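Long-range contacts in succinoglycan biosynthesis protein (Bacillus cereus ATCC 14579, PDB 2QGM), which is of unknown function but belongs to the erythromycin esterase-like family and is therefore probably a hydrolase: residues 337-342 with 430-435; 47-52 with 384-389; 122-127 with 151-156. All coordinates share one frame; numbering follows the deposited sequence.

Interaction 1: 337-342 with 430-435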
ATOM      1  N   VAL A 337       1.940   5.187  11.988  1.00 15.26           N
ATOM      2  CA  VAL A 337       3.376   4.940  11.997  1.00 14.99           C
ATOM      3  C   VAL A 337       3.779   4.441  10.612  1.00 15.34           C
ATOM      4  O   VAL A 337       3.092   3.609  10.020  1.00 17.36           O
ATOM      5  CB  VAL A 337       3.762   3.874  13.054  1.00 18.19           C
ATOM      6  CG1 VAL A 337       5.197   3.435  12.847  1.00 17.26           C
ATOM      7  CG2 VAL A 337       3.601   4.448  14.460  1.00 19.77           C
ATOM      8  N   THR A 338       4.888   4.965  10.098  1.00 13.89           N
ATOM      9  CA  THR A 338       5.385   4.584   8.780  1.00 15.74           C
ATOM     10  C   THR A 338       6.658   3.773   8.831  1.00 16.21           C
ATOM     11  O   THR A 338       7.635   4.176   9.458  1.00 17.03           O
ATOM     12  CB  THR A 338       5.674   5.815   7.895  1.00 17.22           C
ATOM     13  OG1 THR A 338       6.466   6.761   8.625  1.00 19.19           O
ATOM     14  CG2 THR A 338       4.388   6.461   7.449  1.00 18.08           C
ATOM     15  N   ILE A 339       6.643   2.631   8.151  1.00 15.68           N
ATOM     16  CA  ILE A 339       7.796   1.743   8.082  1.00 15.38           C
ATOM     17  C   ILE A 339       8.211   1.623   6.622  1.00 16.08           C
ATOM     18  O   ILE A 339       7.571   0.908   5.848  1.00 16.96           O
ATOM     19  CB  ILE A 339       7.445   0.340   8.599  1.00 16.60           C
ATOM     20  CG1 ILE A 339       6.847   0.458   9.999  1.00 18.06           C
ATOM     21  CG2 ILE A 339       8.690  -0.554   8.589  1.00 17.37           C
ATOM     22  CD1 ILE A 339       6.384  -0.850  10.588  1.00 17.08           C
ATOM     23  N   GLY A 340       9.280   2.322   6.253  1.00 16.65           N
ATOM     24  CA  GLY A 340       9.766   2.286   4.885  1.00 16.14           C
ATOM     25  C   GLY A 340      10.652   1.084   4.596  1.00 16.36           C
ATOM     26  O   GLY A 340      11.216   0.480   5.510  1.00 15.95           O
ATOM     27  N   SER A 341      10.776   0.750   3.317  1.00 16.68           N
ATOM     28  CA  SER A 341      11.588  -0.378   2.873  1.00 16.39           C
ATOM     29  C   SER A 341      12.843   0.099   2.156  1.00 16.47           C
ATOM     30  O   SER A 341      12.769   0.935   1.254  1.00 18.45           O
ATOM     31  CB  SER A 341      10.777  -1.256   1.917  1.00 17.75           C
ATOM     32  OG  SER A 341      11.613  -2.131   1.173  1.00 16.31           O
ATOM     33  N   THR A 342      13.994  -0.432   2.559  1.00 16.58           N
ATOM     34  CA  THR A 342      15.248  -0.066   1.922  1.00 16.30           C
ATOM     35  C   THR A 342      16.070  -1.296   1.558  1.00 17.86           C
ATOM     36  O   THR A 342      16.040  -2.313   2.251  1.00 17.52           O
ATOM     37  CB  THR A 342      16.124   0.866   2.827  1.00 18.42           C
ATOM     38  OG1 THR A 342      16.341   0.259   4.108  1.00 19.18           O
ATOM     39  CG2 THR A 342      15.449   2.214   3.025  1.00 19.15           C
ATOM     40  N   PHE A 430      10.191   8.367   6.562  1.00 18.37           N
ATOM     41  CA  PHE A 430       9.855   7.193   7.360  1.00 17.94           C
ATOM     42  C   PHE A 430      10.219   7.259   8.842  1.00 17.79           C
ATOM     43  O   PHE A 430      11.314   7.694   9.210  1.00 17.55           O
ATOM     44  CB  PHE A 430      10.543   5.960   6.758  1.00 17.33           C
ATOM     45  CG  PHE A 430      10.445   5.865   5.248  1.00 15.84           C
ATOM     46  CD1 PHE A 430       9.208   5.786   4.610  1.00 16.47           C
ATOM     47  CD2 PHE A 430      11.603   5.811   4.468  1.00 18.18           C
ATOM     48  CE1 PHE A 430       9.124   5.648   3.222  1.00 14.95           C
ATOM     49  CE2 PHE A 430      11.531   5.673   3.080  1.00 18.22           C
ATOM     50  CZ  PHE A 430      10.286   5.591   2.452  1.00 16.49           C
ATOM     51  N   ASP A 431       9.308   6.800   9.697  1.00 16.77           N
ATOM     52  CA  ASP A 431       9.567   6.777  11.134  1.00 17.01           C
ATOM     53  C   ASP A 431      10.545   5.630  11.386  1.00 17.26           C
ATOM     54  O   ASP A 431      11.490   5.751  12.170  1.00 16.49           O
ATOM     55  CB  ASP A 431       8.275   6.495  11.919  1.00 17.93           C
ATOM     56  CG  ASP A 431       7.247   7.606  11.790  1.00 20.65           C
ATOM     57  OD1 ASP A 431       7.610   8.782  11.990  1.00 21.41           O
ATOM     58  OD2 ASP A 431       6.067   7.302  11.503  1.00 22.15           O
ATOM     59  N   ILE A 432      10.292   4.526  10.691  1.00 16.46           N
ATOM     60  CA  ILE A 432      11.051   3.291  10.806  1.00 16.70           C
ATOM     61  C   ILE A 432      11.358   2.737   9.423  1.00 16.73           C
ATOM     62  O   ILE A 432      10.641   3.006   8.463  1.00 17.61           O
ATOM     63  CB  ILE A 432      10.202   2.227  11.560  1.00 16.85           C
ATOM     64  CG1 ILE A 432       9.823   2.745  12.937  1.00 14.96           C
ATOM     65  CG2 ILE A 432      10.963   0.908  11.693  1.00 16.01           C
ATOM     66  CD1 ILE A 432       8.677   1.991  13.569  1.00 15.29           C
ATOM     67  N   ILE A 433      12.438   1.977   9.319  1.00 18.54           N
ATOM     68  CA  ILE A 433      12.769   1.340   8.057  1.00 15.97           C
ATOM     69  C   ILE A 433      13.240  -0.073   8.341  1.00 16.67           C
ATOM     70  O   ILE A 433      13.729  -0.369   9.433  1.00 16.49           O
ATOM     71  CB  ILE A 433      13.914   2.065   7.276  1.00 16.37           C
ATOM     72  CG1 ILE A 433      15.195   2.091   8.110  1.00 16.62           C
ATOM     73  CG2 ILE A 433      13.483   3.467   6.894  1.00 16.76           C
ATOM     74  CD1 ILE A 433      16.423   2.429   7.297  1.00 21.54           C
ATOM     75  N   PHE A 434      13.023  -0.965   7.382  1.00 16.29           N
ATOM     76  CA  PHE A 434      13.543  -2.321   7.493  1.00 17.04           C
ATOM     77  C   PHE A 434      14.428  -2.456   6.272  1.00 17.52           C
ATOM     78  O   PHE A 434      13.988  -2.295   5.129  1.00 18.17           O
ATOM     79  CB  PHE A 434      12.443  -3.407   7.557  1.00 16.11           C
ATOM     80  CG  PHE A 434      11.580  -3.531   6.322  1.00 15.81           C
ATOM     81  CD1 PHE A 434      11.826  -4.525   5.370  1.00 12.63           C
ATOM     82  CD2 PHE A 434      10.478  -2.701   6.151  1.00 14.23           C
ATOM     83  CE1 PHE A 434      10.978  -4.689   4.268  1.00 14.18           C
ATOM     84  CE2 PHE A 434       9.629  -2.858   5.055  1.00 13.48           C
ATOM     85  CZ  PHE A 434       9.875  -3.851   4.114  1.00 17.04           C
ATOM     86  N   HIS A 435      15.706  -2.695   6.533  1.00 16.67           N
ATOM     87  CA  HIS A 435      16.684  -2.814   5.474  1.00 17.82           C
ATOM     88  C   HIS A 435      17.028  -4.260   5.155  1.00 15.95           C
ATOM     89  O   HIS A 435      17.153  -5.095   6.054  1.00 15.59           O
ATOM     90  CB  HIS A 435      17.966  -2.065   5.865  1.00 16.74           C
ATOM     91  CG  HIS A 435      18.964  -1.958   4.760  1.00 19.60           C
ATOM     92  ND1 HIS A 435      18.768  -1.158   3.654  1.00 20.94           N
ATOM     93  CD2 HIS A 435      20.159  -2.572   4.568  1.00 21.18           C
ATOM     94  CE1 HIS A 435      19.792  -1.285   2.831  1.00 23.40           C
ATOM     95  NE2 HIS A 435      20.651  -2.140   3.365  1.00 22.48           N
TER
HETATM   96  O   HOH W   1      13.449  -3.534   2.642  1.00 14.44           O

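Interaction 2: 47-52 with 384-389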
ATOM      1  N   SER A  47      25.050   0.390  15.938  1.00 21.52           N
ATOM      2  CA  SER A  47      24.829   0.333  17.375  1.00 22.14           C
ATOM      3  C   SER A  47      23.376   0.558  17.781  1.00 21.31           C
ATOM      4  O   SER A  47      22.925   0.080  18.820  1.00 19.98           O
ATOM      5  CB  SER A  47      25.715   1.368  18.077  1.00 23.80           C
ATOM      6  OG  SER A  47      25.465   1.388  19.473  1.00 24.68           O
ATOM      7  N   GLN A  48      22.637   1.281  16.954  1.00 20.17           N
ATOM      8  CA  GLN A  48      21.246   1.576  17.268  1.00 19.50           C
ATOM      9  C   GLN A  48      20.234   0.748  16.486  1.00 19.93           C
ATOM     10  O   GLN A  48      19.027   0.862  16.713  1.00 20.97           O
ATOM     11  CB  GLN A  48      21.006   3.072  17.061  1.00 18.32           C
ATOM     12  CG  GLN A  48      21.858   3.929  17.998  1.00 16.31           C
ATOM     13  CD  GLN A  48      21.727   5.412  17.735  1.00 18.16           C
ATOM     14  OE1 GLN A  48      22.545   6.010  17.027  1.00 23.58           O
ATOM     15  NE2 GLN A  48      20.697   6.019  18.304  1.00 14.98           N
ATOM     16  N   ALA A  49      20.725  -0.100  15.586  1.00 20.05           N
ATOM     17  CA  ALA A  49      19.849  -0.943  14.776  1.00 19.46           C
ATOM     18  C   ALA A  49      19.485  -2.245  15.506  1.00 20.53           C
ATOM     19  O   ALA A  49      20.193  -2.673  16.419  1.00 19.28           O
ATOM     20  CB  ALA A  49      20.536  -1.264  13.431  1.00 20.20           C
ATOM     21  N   ASN A  50      18.364  -2.850  15.114  1.00 17.90           N
ATOM     22  CA  ASN A  50      17.921  -4.119  15.683  1.00 19.67           C
ATOM     23  C   ASN A  50      17.938  -5.096  14.517  1.00 20.89           C
ATOM     24  O   ASN A  50      17.072  -5.044  13.639  1.00 18.76           O
ATOM     25  CB  ASN A  50      16.505  -4.002  16.247  1.00 20.11           C
ATOM     26  CG  ASN A  50      16.423  -3.023  17.394  1.00 22.19           C
ATOM     27  OD1 ASN A  50      16.935  -3.283  18.490  1.00 25.06           O
ATOM     28  ND2 ASN A  50      15.791  -1.887  17.152  1.00 23.20           N
ATOM     29  N   PRO A  51      18.933  -5.991  14.478  1.00 19.07           N
ATOM     30  CA  PRO A  51      19.024  -6.955  13.383  1.00 20.24           C
ATOM     31  C   PRO A  51      17.905  -7.981  13.275  1.00 19.47           C
ATOM     32  O   PRO A  51      17.347  -8.438  14.276  1.00 19.77           O
ATOM     33  CB  PRO A  51      20.380  -7.608  13.615  1.00 21.13           C
ATOM     34  CG  PRO A  51      20.477  -7.624  15.103  1.00 20.16           C
ATOM     35  CD  PRO A  51      19.990  -6.233  15.479  1.00 21.71           C
ATOM     36  N   LEU A  52      17.585  -8.334  12.036  1.00 19.93           N
ATOM     37  CA  LEU A  52      16.563  -9.329  11.754  1.00 19.71           C
ATOM     38  C   LEU A  52      17.299 -10.610  11.367  1.00 21.14           C
ATOM     39  O   LEU A  52      18.321 -10.571  10.672  1.00 20.92           O
ATOM     40  CB  LEU A  52      15.663  -8.843  10.616  1.00 20.77           C
ATOM     41  CG  LEU A  52      14.906  -7.548  10.937  1.00 18.75           C
ATOM     42  CD1 LEU A  52      14.142  -7.104   9.708  1.00 21.25           C
ATOM     43  CD2 LEU A  52      13.972  -7.758  12.120  1.00 21.01           C
ATOM     44  N   LYS A 384      22.916  -8.024   7.660  1.00 20.98           N
ATOM     45  CA  LYS A 384      22.313  -8.257   6.350  1.00 21.95           C
ATOM     46  C   LYS A 384      20.893  -7.699   6.305  1.00 22.45           C
ATOM     47  O   LYS A 384      20.430  -7.257   5.259  1.00 21.62           O
ATOM     48  CB  LYS A 384      22.298  -9.751   6.032  1.00 24.18           C
ATOM     49  CG  LYS A 384      23.660 -10.316   5.642  1.00 25.41           C
ATOM     50  CD  LYS A 384      23.640 -11.833   5.706  1.00 28.51           C
ATOM     51  CE  LYS A 384      24.897 -12.432   5.106  1.00 30.50           C
ATOM     52  NZ  LYS A 384      26.124 -11.798   5.653  1.00 31.38           N
HETATM   53  N   MSE A 385      20.207  -7.725   7.445  1.00 22.46           N
HETATM   54  CA  MSE A 385      18.844  -7.201   7.545  1.00 21.80           C
HETATM   55  C   MSE A 385      18.624  -6.618   8.928  1.00 20.91           C
HETATM   56  O   MSE A 385      19.067  -7.184   9.924  1.00 19.55           O
HETATM   57  CB  MSE A 385      17.821  -8.306   7.330  1.00 23.97           C
HETATM   58  CG  MSE A 385      17.977  -9.054   6.043  1.00 26.25           C
HETATM   59 SE   MSE A 385      16.675 -10.442   6.002  1.00 37.57          SE
HETATM   60  CE  MSE A 385      17.533 -11.723   7.147  1.00 25.69           C
ATOM     61  N   PHE A 386      17.931  -5.489   8.999  1.00 17.70           N
ATOM     62  CA  PHE A 386      17.687  -4.877  10.284  1.00 17.28           C
ATOM     63  C   PHE A 386      16.594  -3.819  10.276  1.00 17.20           C
ATOM     64  O   PHE A 386      16.202  -3.315   9.219  1.00 16.53           O
ATOM     65  CB  PHE A 386      18.973  -4.250  10.829  1.00 15.60           C
ATOM     66  CG  PHE A 386      19.596  -3.233   9.919  1.00 17.80           C
ATOM     67  CD1 PHE A 386      20.449  -3.633   8.888  1.00 18.48           C
ATOM     68  CD2 PHE A 386      19.358  -1.871  10.108  1.00 16.33           C
ATOM     69  CE1 PHE A 386      21.062  -2.694   8.057  1.00 19.95           C
ATOM     70  CE2 PHE A 386      19.963  -0.920   9.282  1.00 19.00           C
ATOM     71  CZ  PHE A 386      20.819  -1.331   8.254  1.00 18.86           C
ATOM     72  N   LEU A 387      16.091  -3.511  11.469  1.00 16.71           N
ATOM     73  CA  LEU A 387      15.076  -2.489  11.652  1.00 18.86           C
ATOM     74  C   LEU A 387      15.812  -1.297  12.213  1.00 18.51           C
ATOM     75  O   LEU A 387      16.774  -1.456  12.964  1.00 18.17           O
ATOM     76  CB  LEU A 387      14.035  -2.915  12.688  1.00 19.35           C
ATOM     77  CG  LEU A 387      13.179  -4.138  12.392  1.00 20.39           C
ATOM     78  CD1 LEU A 387      12.477  -4.590  13.659  1.00 20.99           C
ATOM     79  CD2 LEU A 387      12.179  -3.785  11.316  1.00 19.00           C
ATOM     80  N   LEU A 388      15.360  -0.103  11.857  1.00 18.63           N
ATOM     81  CA  LEU A 388      15.969   1.114  12.362  1.00 19.07           C
ATOM     82  C   LEU A 388      14.856   2.114  12.667  1.00 19.46           C
ATOM     83  O   LEU A 388      14.103   2.492  11.774  1.00 19.05           O
ATOM     84  CB  LEU A 388      16.936   1.696  11.323  1.00 20.91           C
ATOM     85  CG  LEU A 388      17.772   2.868  11.828  1.00 21.54           C
ATOM     86  CD1 LEU A 388      18.659   2.349  12.950  1.00 21.86           C
ATOM     87  CD2 LEU A 388      18.619   3.482  10.709  1.00 23.24           C
ATOM     88  N   ASP A 389      14.739   2.521  13.931  1.00 18.17           N
ATOM     89  CA  ASP A 389      13.718   3.501  14.334  1.00 18.89           C
ATOM     90  C   ASP A 389      14.368   4.873  14.187  1.00 19.43           C
ATOM     91  O   ASP A 389      15.123   5.305  15.052  1.00 19.31           O
ATOM     92  CB  ASP A 389      13.289   3.279  15.797  1.00 19.42           C
ATOM     93  CG  ASP A 389      12.106   4.164  16.214  1.00 21.87           C
ATOM     94  OD1 ASP A 389      11.869   5.208  15.570  1.00 20.20           O
ATOM     95  OD2 ASP A 389      11.422   3.810  17.195  1.00 19.28           O
TER
HETATM   96  O   HOH W   2      16.441   1.396  16.068  1.00 23.49           O

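Interaction 3: 122-127 with 151-156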
ATOM      1  N   ASN A 122     -10.998 -10.400  -0.686  1.00 14.18           N
ATOM      2  CA  ASN A 122     -11.584 -10.518   0.639  1.00 14.62           C
ATOM      3  C   ASN A 122     -12.479 -11.746   0.656  1.00 15.37           C
ATOM      4  O   ASN A 122     -12.476 -12.504   1.616  1.00 14.54           O
ATOM      5  CB  ASN A 122     -12.381  -9.268   1.029  1.00 13.77           C
ATOM      6  CG  ASN A 122     -12.610  -9.179   2.529  1.00 15.12           C
ATOM      7  OD1 ASN A 122     -11.815  -9.696   3.317  1.00 13.23           O
ATOM      8  ND2 ASN A 122     -13.687  -8.511   2.933  1.00 16.12           N
ATOM      9  N   GLU A 123     -13.228 -11.965  -0.420  1.00 14.77           N
ATOM     10  CA  GLU A 123     -14.095 -13.136  -0.481  1.00 15.75           C
ATOM     11  C   GLU A 123     -13.225 -14.386  -0.406  1.00 14.94           C
ATOM     12  O   GLU A 123     -13.595 -15.369   0.236  1.00 18.52           O
ATOM     13  CB  GLU A 123     -14.907 -13.144  -1.778  1.00 17.20           C
ATOM     14  CG  GLU A 123     -15.935 -14.263  -1.840  1.00 25.77           C
ATOM     15  CD  GLU A 123     -16.781 -14.213  -3.098  1.00 31.50           C
ATOM     16  OE1 GLU A 123     -17.220 -13.105  -3.470  1.00 33.08           O
ATOM     17  OE2 GLU A 123     -17.004 -15.279  -3.717  1.00 34.50           O
ATOM     18  N   TYR A 124     -12.065 -14.344  -1.057  1.00 14.90           N
ATOM     19  CA  TYR A 124     -11.147 -15.477  -1.033  1.00 14.40           C
ATOM     20  C   TYR A 124     -10.669 -15.795   0.383  1.00 15.30           C
ATOM     21  O   TYR A 124     -10.684 -16.959   0.808  1.00 14.90           O
ATOM     22  CB  TYR A 124      -9.909 -15.216  -1.893  1.00 13.30           C
ATOM     23  CG  TYR A 124      -8.958 -16.395  -1.871  1.00 16.26           C
ATOM     24  CD1 TYR A 124      -9.251 -17.553  -2.575  1.00 19.69           C
ATOM     25  CD2 TYR A 124      -7.815 -16.385  -1.070  1.00 18.91           C
ATOM     26  CE1 TYR A 124      -8.441 -18.677  -2.489  1.00 22.10           C
ATOM     27  CE2 TYR A 124      -6.995 -17.514  -0.969  1.00 21.21           C
ATOM     28  CZ  TYR A 124      -7.318 -18.659  -1.688  1.00 22.02           C
ATOM     29  OH  TYR A 124      -6.532 -19.790  -1.624  1.00 24.54           O
ATOM     30  N   ILE A 125     -10.223 -14.771   1.109  1.00 14.81           N
ATOM     31  CA  ILE A 125      -9.725 -15.008   2.461  1.00 14.94           C
ATOM     32  C   ILE A 125     -10.827 -15.271   3.491  1.00 14.64           C
ATOM     33  O   ILE A 125     -10.529 -15.664   4.614  1.00 19.03           O
ATOM     34  CB  ILE A 125      -8.794 -13.852   2.952  1.00 14.54           C
ATOM     35  CG1 ILE A 125      -9.575 -12.554   3.147  1.00 16.24           C
ATOM     36  CG2 ILE A 125      -7.667 -13.638   1.950  1.00 14.83           C
ATOM     37  CD1 ILE A 125      -8.810 -11.542   3.996  1.00 16.45           C
ATOM     38  N   GLN A 126     -12.089 -15.071   3.114  1.00 16.21           N
ATOM     39  CA  GLN A 126     -13.198 -15.338   4.034  1.00 18.12           C
ATOM     40  C   GLN A 126     -13.795 -16.725   3.775  1.00 21.75           C
ATOM     41  O   GLN A 126     -14.134 -17.439   4.713  1.00 22.21           O
ATOM     42  CB  GLN A 126     -14.326 -14.308   3.882  1.00 18.06           C
ATOM     43  CG  GLN A 126     -13.901 -12.864   4.018  1.00 17.03           C
ATOM     44  CD  GLN A 126     -13.383 -12.502   5.394  1.00 15.69           C
ATOM     45  OE1 GLN A 126     -12.673 -11.509   5.548  1.00 19.64           O
ATOM     46  NE2 GLN A 126     -13.745 -13.288   6.405  1.00 15.84           N
ATOM     47  N   THR A 127     -13.900 -17.107   2.502  1.00 21.92           N
ATOM     48  CA  THR A 127     -14.512 -18.381   2.136  1.00 21.44           C
ATOM     49  C   THR A 127     -13.650 -19.362   1.346  1.00 22.42           C
ATOM     50  O   THR A 127     -14.011 -20.533   1.214  1.00 21.21           O
ATOM     51  CB  THR A 127     -15.801 -18.139   1.336  1.00 24.28           C
ATOM     52  OG1 THR A 127     -15.486 -17.490   0.100  1.00 23.70           O
ATOM     53  CG2 THR A 127     -16.753 -17.257   2.130  1.00 24.87           C
ATOM     54  N   TRP A 151      -2.091 -17.564   3.599  1.00 17.31           N
ATOM     55  CA  TRP A 151      -1.998 -17.563   5.054  1.00 17.04           C
ATOM     56  C   TRP A 151      -3.192 -16.822   5.653  1.00 16.49           C
ATOM     57  O   TRP A 151      -3.766 -17.237   6.661  1.00 15.98           O
ATOM     58  CB  TRP A 151      -0.713 -16.883   5.528  1.00 17.42           C
ATOM     59  CG  TRP A 151      -0.759 -16.611   6.995  1.00 18.61           C
ATOM     60  CD1 TRP A 151      -0.660 -17.525   7.996  1.00 18.93           C
ATOM     61  CD2 TRP A 151      -1.064 -15.356   7.623  1.00 18.52           C
ATOM     62  NE1 TRP A 151      -0.893 -16.927   9.211  1.00 19.69           N
ATOM     63  CE2 TRP A 151      -1.144 -15.595   9.010  1.00 19.00           C
ATOM     64  CE3 TRP A 151      -1.282 -14.056   7.147  1.00 19.89           C
ATOM     65  CZ2 TRP A 151      -1.437 -14.583   9.930  1.00 17.23           C
ATOM     66  CZ3 TRP A 151      -1.573 -13.048   8.066  1.00 19.23           C
ATOM     67  CH2 TRP A 151      -1.648 -13.322   9.439  1.00 21.21           C
HETATM   68  N   MSE A 152      -3.563 -15.707   5.036  1.00 14.44           N
HETATM   69  CA  MSE A 152      -4.696 -14.922   5.524  1.00 12.74           C
HETATM   70  C   MSE A 152      -5.965 -15.781   5.525  1.00 12.11           C
HETATM   71  O   MSE A 152      -6.762 -15.742   6.469  1.00 12.64           O
HETATM   72  CB  MSE A 152      -4.897 -13.681   4.647  1.00 15.09           C
HETATM   73  CG  MSE A 152      -3.746 -12.689   4.716  1.00 11.21           C
HETATM   74 SE   MSE A 152      -4.089 -11.090   3.706  1.00 23.59          SE
HETATM   75  CE  MSE A 152      -2.673  -9.998   4.460  1.00 15.85           C
ATOM     76  N   LYS A 153      -6.145 -16.565   4.463  1.00 12.41           N
ATOM     77  CA  LYS A 153      -7.304 -17.448   4.359  1.00 15.79           C
ATOM     78  C   LYS A 153      -7.218 -18.478   5.498  1.00 15.67           C
ATOM     79  O   LYS A 153      -8.214 -18.752   6.170  1.00 14.78           O
ATOM     80  CB  LYS A 153      -7.303 -18.160   3.002  1.00 16.10           C
ATOM     81  CG  LYS A 153      -8.512 -19.046   2.768  1.00 20.28           C
ATOM     82  CD  LYS A 153      -8.365 -19.899   1.510  1.00 23.55           C
ATOM     83  CE  LYS A 153      -7.312 -20.982   1.688  1.00 25.08           C
ATOM     84  NZ  LYS A 153      -7.162 -21.828   0.464  1.00 27.31           N
ATOM     85  N   ASP A 154      -6.025 -19.027   5.726  1.00 15.15           N
ATOM     86  CA  ASP A 154      -5.838 -20.014   6.798  1.00 16.89           C
ATOM     87  C   ASP A 154      -6.157 -19.406   8.163  1.00 16.79           C
ATOM     88  O   ASP A 154      -6.836 -20.029   8.974  1.00 16.61           O
ATOM     89  CB  ASP A 154      -4.402 -20.555   6.833  1.00 19.18           C
ATOM     90  CG  ASP A 154      -4.043 -21.373   5.607  1.00 20.10           C
ATOM     91  OD1 ASP A 154      -4.960 -21.886   4.927  1.00 20.52           O
ATOM     92  OD2 ASP A 154      -2.830 -21.512   5.332  1.00 22.20           O
ATOM     93  N   TYR A 155      -5.661 -18.195   8.409  1.00 16.08           N
ATOM     94  CA  TYR A 155      -5.900 -17.518   9.681  1.00 16.66           C
ATOM     95  C   TYR A 155      -7.410 -17.364   9.895  1.00 15.89           C
ATOM     96  O   TYR A 155      -7.933 -17.694  10.960  1.00 15.63           O
ATOM     97  CB  TYR A 155      -5.212 -16.138   9.699  1.00 14.91           C
ATOM     98  CG  TYR A 155      -5.363 -15.383  11.017  1.00 13.53           C
ATOM     99  CD1 TYR A 155      -4.469 -15.579  12.074  1.00 16.38           C
ATOM    100  CD2 TYR A 155      -6.439 -14.519  11.226  1.00 15.04           C
ATOM    101  CE1 TYR A 155      -4.655 -14.936  13.308  1.00 14.67           C
ATOM    102  CE2 TYR A 155      -6.630 -13.871  12.454  1.00 16.33           C
ATOM    103  CZ  TYR A 155      -5.737 -14.086  13.487  1.00 16.05           C
ATOM    104  OH  TYR A 155      -5.936 -13.455  14.695  1.00 18.03           O
ATOM    105  N   ASN A 156      -8.110 -16.890   8.867  1.00 13.54           N
ATOM    106  CA  ASN A 156      -9.555 -16.699   8.939  1.00 14.95           C
ATOM    107  C   ASN A 156     -10.322 -18.015   9.038  1.00 13.51           C
ATOM    108  O   ASN A 156     -11.472 -18.042   9.479  1.00 15.88           O
ATOM    109  CB  ASN A 156     -10.049 -15.925   7.706  1.00 15.47           C
ATOM    110  CG  ASN A 156      -9.781 -14.435   7.803  1.00 15.55           C
ATOM    111  OD1 ASN A 156     -10.019 -13.688   6.852  1.00 17.66           O
ATOM    112  ND2 ASN A 156      -9.293 -13.993   8.949  1.00 12.28           N
TER
HETATM  113  O   HOH W   3     -10.876 -18.274   5.490  1.00 15.77           O
HETATM  114  O   HOH W   4     -13.356 -18.024   7.275  1.00 21.16           O

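Interaction 1: 337-342 with 430-435
Strand segments 337-342 and 432-435 run parallel, crossing at -27°, with Ile339 to Thr342 paired to Ile432 to His435 by the zigzag of parallel pairing, in which Thr338 O accepts from Ile432 N, Ile432 O from Gly340 N, Gly340 O from Phe434 N, and Phe434 O from Thr342 N. Just ahead of the second strand, Asp431 and Thr338 clasp each other with backbone and side chain. Thr338 N donates to Asp431 OD2 (3.0 Å), meeting it on the anti side of the carboxylate, while Asp431 N donates to Thr338 OG1 (3.0 Å), which chi1 of 49° places between its own backbone N and carbonyl carbon. The other carboxylate oxygen, OD1, forms a salt bridge with Lys312, so both oxygens have partners in this buried setting. Gly340 is matched to an aromatic neighbour: its CA sits over one face of the Phe430 ring, 3.6 Å from the centroid, a CH-pi contact that the absence of a side chain makes possible. Phe434, with chi1 of 64°, swings its ring back across the first strand, laying one face over Ser341 CA; Ser341 CB is 3.5 Å from Phe434 CZ, and Ile339 CG2 meets the ring edge at CD2 (3.7 Å). At the far end Thr342 OG1 lies near the imidazole plane and hydrogen-bonds to His435 ND1 (2.8 Å). A water bonded to Ser341 OG also donates to Thr342 O and Phe434 O. Helices 65-71 and 87-104 pack on the face bearing Ile339, Ile432 and Phe434, helix 374-380 on that bearing Thr342, Ile433 and His435. Such a pair of buried parallel strands between helical layers is the hallmark of a three-layer alpha/beta fold.

Interaction 2: 47-52 with 384-389
Met385, present as selenomethionine, begins the pairing: its O accepts a bond from Leu52 N (2.8 Å) that arrives from above the carbonyl plane, 46° out of it, and its CB packs on Leu52 CB (4.0 Å). Phe386 follows as the non-hydrogen-bonded partner of Pro51, its CB pressed to Pro51 CA (3.7 Å). With chi1 of 57° the ring turns away from the proline, and its CD2 touches Ala49 CB (3.6 Å); the same ring also meets His435. Leu387 then forms the hydrogen-bonded pair with Asn50: Leu387 N gives to Asn50 O (2.8 Å), and Asn50 N returns an almost straight bond to Leu387 O in the carbonyl plane. The Leu387 side chain crosses that of Leu52 at about a right angle, CG against Leu52 CD2 (3.7 Å). Leu388 reaches Ala49 CA with its CD1 (3.9 Å). By Asp389 direct pairing has given way to water, which accepts from Asp389 N and donates to Gln48 O. The result is a short antiparallel edge strand, laid down where the chain leaves helix 37-48 and closing one border of the central mixed sheet.

Interaction 3: 122-127 with 151-156
Lys153 reaches Tyr124 because its chain leaves the helix with CG trans to the backbone N (chi1 -177°) and then bends at CD (chi3 70°), carrying the ammonium group round to the phenol. Tyr124 starts from a similar first torsion, which sends its ring out from the neighbouring helix to meet it. Lys153 NZ donates to Tyr124 OH (3.0 Å), and the aliphatic part of the lysine lies obliquely against the ring, CD being 3.6 Å from Tyr124 CZ. The two helix segments cross at -44°, and they come very close at one place, where the CA atoms of Ile125 and Lys153 are 3.9 Å apart. There Ile125 is buried: its CG2 packs on Met152 CB (3.9 Å), with Ile149 of the same helix as Met152 and Phe167 of strand 166-171 also touching its side chain. Asn156 turns its side chain toward the last turn of helix 115-127. Two waters bridge the backbones at this end. One lies 2.8 Å from Ile125 O and 2.8 Å from Lys153 O; the second lies 2.7 Å from Gln126 O and links it to Asn156 O. Further acceptors compete for each water, so its two protons are probably shared among several carbonyls. The contact thus joins apolar packing of Ile125 on Met152 to a polar part, supplied by waters bridging carbonyls of the two helices and by a cationic amine held on a phenol oxygen, which would probably make that phenol somewhat more acidic.

Interactions 1 and 2 are successive steps across one mixed sheet, their centres 11 Å apart. Strand 385-389 lies between 50-51 and 432-439, and probable hydrogen bonds from His435 N to Phe386 O (2.8 Å) and from Leu388 N to Ile433 O (2.9 Å) join the two contacts. Parallel pairing inside the sheet thus passes to antiparallel pairing at its edge. Interaction 3 is separate, with its centre about 27 Å from that of interaction 1 and 32 Å from that of interaction 2; it rests on strand 166-171, the outermost strand at the other border. In sequence, 122-127 with 151-156 is nested within the long loop closed by 47-52 with 384-389.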